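Local coordinates for intracellular protein transport protein USO1 (Saccharomyces cerevisiae S288c, PDB 6LSU) that is required for protein transport from the endoplasmic reticulum to the Golgi complex, as a homodimeric tether with globular heads and a long coiled-coil tail, at residues 85-89 with 165-169. Sequence-based numbering, arbitrary orientation.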
ATOM      1  N   LEU A  85     -23.288 -25.425  24.900  1.00 56.15           N
ATOM      2  CA  LEU A  85     -22.329 -24.597  24.107  1.00 55.22           C
ATOM      3  C   LEU A  85     -21.243 -25.535  23.538  1.00 53.16           C
ATOM      4  O   LEU A  85     -20.948 -25.411  22.327  1.00 50.89           O
ATOM      5  CB  LEU A  85     -21.750 -23.455  24.958  1.00 50.42           C
ATOM      6  CG  LEU A  85     -22.754 -22.391  25.422  1.00 50.34           C
ATOM      7  CD1 LEU A  85     -22.087 -21.359  26.293  1.00 58.02           C
ATOM      8  CD2 LEU A  85     -23.370 -21.648  24.283  1.00 56.16           C
ATOM      9  N   GLU A  86     -20.690 -26.466  24.320  1.00 48.61           N
ATOM     10  CA  GLU A  86     -19.630 -27.333  23.748  1.00 54.83           C
ATOM     11  C   GLU A  86     -20.267 -28.112  22.601  1.00 59.49           C
ATOM     12  O   GLU A  86     -19.604 -28.248  21.521  1.00 59.69           O
ATOM     13  CB  GLU A  86     -18.972 -28.288  24.745  1.00 58.38           C
ATOM     14  CG  GLU A  86     -18.375 -27.592  25.945  1.00 65.92           C
ATOM     15  CD  GLU A  86     -17.837 -28.442  27.087  1.00 68.78           C
ATOM     16  OE1 GLU A  86     -17.064 -27.868  27.933  1.00 73.73           O
ATOM     17  OE2 GLU A  86     -18.128 -29.657  27.116  1.00 71.41           O
ATOM     18  N   THR A  87     -21.508 -28.557  22.782  1.00 64.40           N
ATOM     19  CA  THR A  87     -22.163 -29.491  21.825  1.00 64.56           C
ATOM     20  C   THR A  87     -22.406 -28.721  20.529  1.00 57.50           C
ATOM     21  O   THR A  87     -21.988 -29.225  19.433  1.00 52.33           O
ATOM     22  CB  THR A  87     -23.398 -30.180  22.425  1.00 68.30           C
ATOM     23  OG1 THR A  87     -22.935 -30.971  23.533  1.00 58.82           O
ATOM     24  CG2 THR A  87     -24.092 -31.067  21.401  1.00 68.46           C
ATOM     25  N   ILE A  88     -22.920 -27.505  20.620  1.00 53.33           N
ATOM     26  CA  ILE A  88     -23.182 -26.709  19.388  1.00 55.91           C
ATOM     27  C   ILE A  88     -21.878 -26.458  18.632  1.00 61.15           C
ATOM     28  O   ILE A  88     -21.869 -26.556  17.373  1.00 62.19           O
ATOM     29  CB  ILE A  88     -23.898 -25.392  19.689  1.00 56.89           C
ATOM     30  CG1 ILE A  88     -25.202 -25.661  20.438  1.00 55.90           C
ATOM     31  CG2 ILE A  88     -24.142 -24.630  18.378  1.00 61.33           C
ATOM     32  CD1 ILE A  88     -25.945 -24.390  20.794  1.00 59.63           C
ATOM     33  N   LEU A  89     -20.825 -26.098  19.376  1.00 62.38           N
ATOM     34  CA  LEU A  89     -19.492 -25.790  18.810  1.00 56.26           C
ATOM     35  C   LEU A  89     -18.944 -27.037  18.129  1.00 55.65           C
ATOM     36  O   LEU A  89     -18.317 -26.915  17.070  1.00 54.68           O
ATOM     37  CB  LEU A  89     -18.565 -25.295  19.922  1.00 53.93           C
ATOM     38  CG  LEU A  89     -18.759 -23.813  20.225  1.00 52.97           C
ATOM     39  CD1 LEU A  89     -18.014 -23.369  21.468  1.00 51.92           C
ATOM     40  CD2 LEU A  89     -18.344 -22.997  19.022  1.00 53.21           C
ATOM     41  N   TYR A 165     -16.669 -19.657  25.380  1.00 58.89           N
ATOM     42  CA  TYR A 165     -17.450 -20.463  24.416  1.00 56.47           C
ATOM     43  C   TYR A 165     -18.478 -19.565  23.708  1.00 56.39           C
ATOM     44  O   TYR A 165     -18.740 -19.723  22.494  1.00 53.77           O
ATOM     45  CB  TYR A 165     -18.176 -21.591  25.117  1.00 56.89           C
ATOM     46  CG  TYR A 165     -17.356 -22.798  25.467  1.00 54.00           C
ATOM     47  CD1 TYR A 165     -16.386 -23.292  24.625  1.00 57.96           C
ATOM     48  CD2 TYR A 165     -17.646 -23.518  26.610  1.00 58.26           C
ATOM     49  CE1 TYR A 165     -15.656 -24.438  24.949  1.00 59.66           C
ATOM     50  CE2 TYR A 165     -16.966 -24.677  26.934  1.00 59.42           C
ATOM     51  CZ  TYR A 165     -15.944 -25.130  26.113  1.00 58.78           C
ATOM     52  OH  TYR A 165     -15.275 -26.279  26.432  1.00 57.98           O
ATOM     53  N   THR A 166     -18.987 -18.574  24.412  1.00 55.83           N
ATOM     54  CA  THR A 166     -20.012 -17.639  23.861  1.00 57.66           C
ATOM     55  C   THR A 166     -19.389 -16.759  22.766  1.00 58.27           C
ATOM     56  O   THR A 166     -19.972 -16.648  21.673  1.00 58.53           O
ATOM     57  CB  THR A 166     -20.643 -16.879  25.019  1.00 54.54           C
ATOM     58  OG1 THR A 166     -21.221 -17.866  25.867  1.00 58.13           O
ATOM     59  CG2 THR A 166     -21.679 -15.886  24.570  1.00 63.52           C
ATOM     60  N   ILE A 167     -18.243 -16.156  23.064  1.00 62.61           N
ATOM     61  CA  ILE A 167     -17.423 -15.349  22.115  1.00 60.58           C
ATOM     62  C   ILE A 167     -17.168 -16.204  20.876  1.00 57.63           C
ATOM     63  O   ILE A 167     -17.444 -15.765  19.770  1.00 51.66           O
ATOM     64  CB  ILE A 167     -16.088 -14.905  22.744  1.00 62.23           C
ATOM     65  CG1 ILE A 167     -16.306 -13.916  23.885  1.00 64.92           C
ATOM     66  CG2 ILE A 167     -15.210 -14.287  21.678  1.00 65.70           C
ATOM     67  CD1 ILE A 167     -15.033 -13.494  24.589  1.00 63.02           C
ATOM     68  N   GLN A 168     -16.658 -17.417  21.080  1.00 58.95           N
ATOM     69  CA  GLN A 168     -16.288 -18.330  19.975  1.00 52.60           C
ATOM     70  C   GLN A 168     -17.523 -18.640  19.135  1.00 56.79           C
ATOM     71  O   GLN A 168     -17.375 -18.601  17.873  1.00 58.50           O
ATOM     72  CB  GLN A 168     -15.626 -19.591  20.523  1.00 48.54           C
ATOM     73  CG  GLN A 168     -14.258 -19.291  21.084  1.00 50.66           C
ATOM     74  CD  GLN A 168     -13.597 -20.462  21.788  1.00 51.22           C
ATOM     75  OE1 GLN A 168     -14.211 -21.233  22.516  1.00 56.16           O
ATOM     76  NE2 GLN A 168     -12.294 -20.566  21.598  1.00 50.20           N
ATOM     77  N   LEU A 169     -18.683 -18.900  19.765  1.00 59.36           N
ATOM     78  CA  LEU A 169     -19.911 -19.296  19.026  1.00 61.90           C
ATOM     79  C   LEU A 169     -20.356 -18.123  18.153  1.00 55.96           C
ATOM     80  O   LEU A 169     -20.639 -18.339  16.966  1.00 61.94           O
ATOM     81  CB  LEU A 169     -21.017 -19.746  19.989  1.00 66.21           C
ATOM     82  CG  LEU A 169     -22.266 -20.325  19.320  1.00 66.70           C
ATOM     83  CD1 LEU A 169     -21.915 -21.477  18.386  1.00 63.82           C
ATOM     84  CD2 LEU A 169     -23.266 -20.770  20.374  1.00 71.16           C
TER
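Helices 78-91 and 160-174 run side by side in the same direction here, the axes of 85-89 and 165-169 approaching to 10.2 Å at 28°, with Leu85 level with Tyr165 and Leu89 with Leu169. Tyr165 reaches across to the first helix: its CG lies anti to its own carbonyl carbon (chi1 -79°), which sends the ring past Leu85 and Leu89 toward Glu86. There Tyr165 OH donates a hydrogen bond to Glu86 OE1 (2.8 Å), coming from above the carboxylate, 44° out of its plane, while OE1 sits at the ring edge. Carboxylate and ring are turned nearly perpendicular. Glu86 gets there with an extended chain, and its two oxygens also meet charge, OE1 pairing with Lys82 and OE2 with Lys49 of helix 38-54, which probably keeps the carboxylate ionised. Obliquely to the ring, Leu89 CD1 comes within 3.6 Å of Tyr165 CD1, and the other branch of Leu89, CD2, packs on Leu169 CD1 at 3.9 Å. Leu169 is forked between three partners: CD1 also meets Ile88 CG2, and CD2 touches Leu85 CD2 at 4.0 Å, with its side chain roughly at right angles to both Ile88 and Leu85. CD1 of Leu85 comes to 3.6 Å from Thr166 OG1, whose hydroxyl is bonded to the backbone oxygen of Ile162 in its own helix. Putting an alanine in place of Tyr165 would probably leave Glu86 without its phenolic partner and open a gap beside Leu89 CD1. Leu151 of helix 145-154 adds to the apolar core, touching Leu85, Thr166 and Leu169. Near-parallel packing of helices from ARM 1 and ARM 2, through a shared leucine-rich interior, is characteristic of the armadillo-repeat solenoid in this globular head.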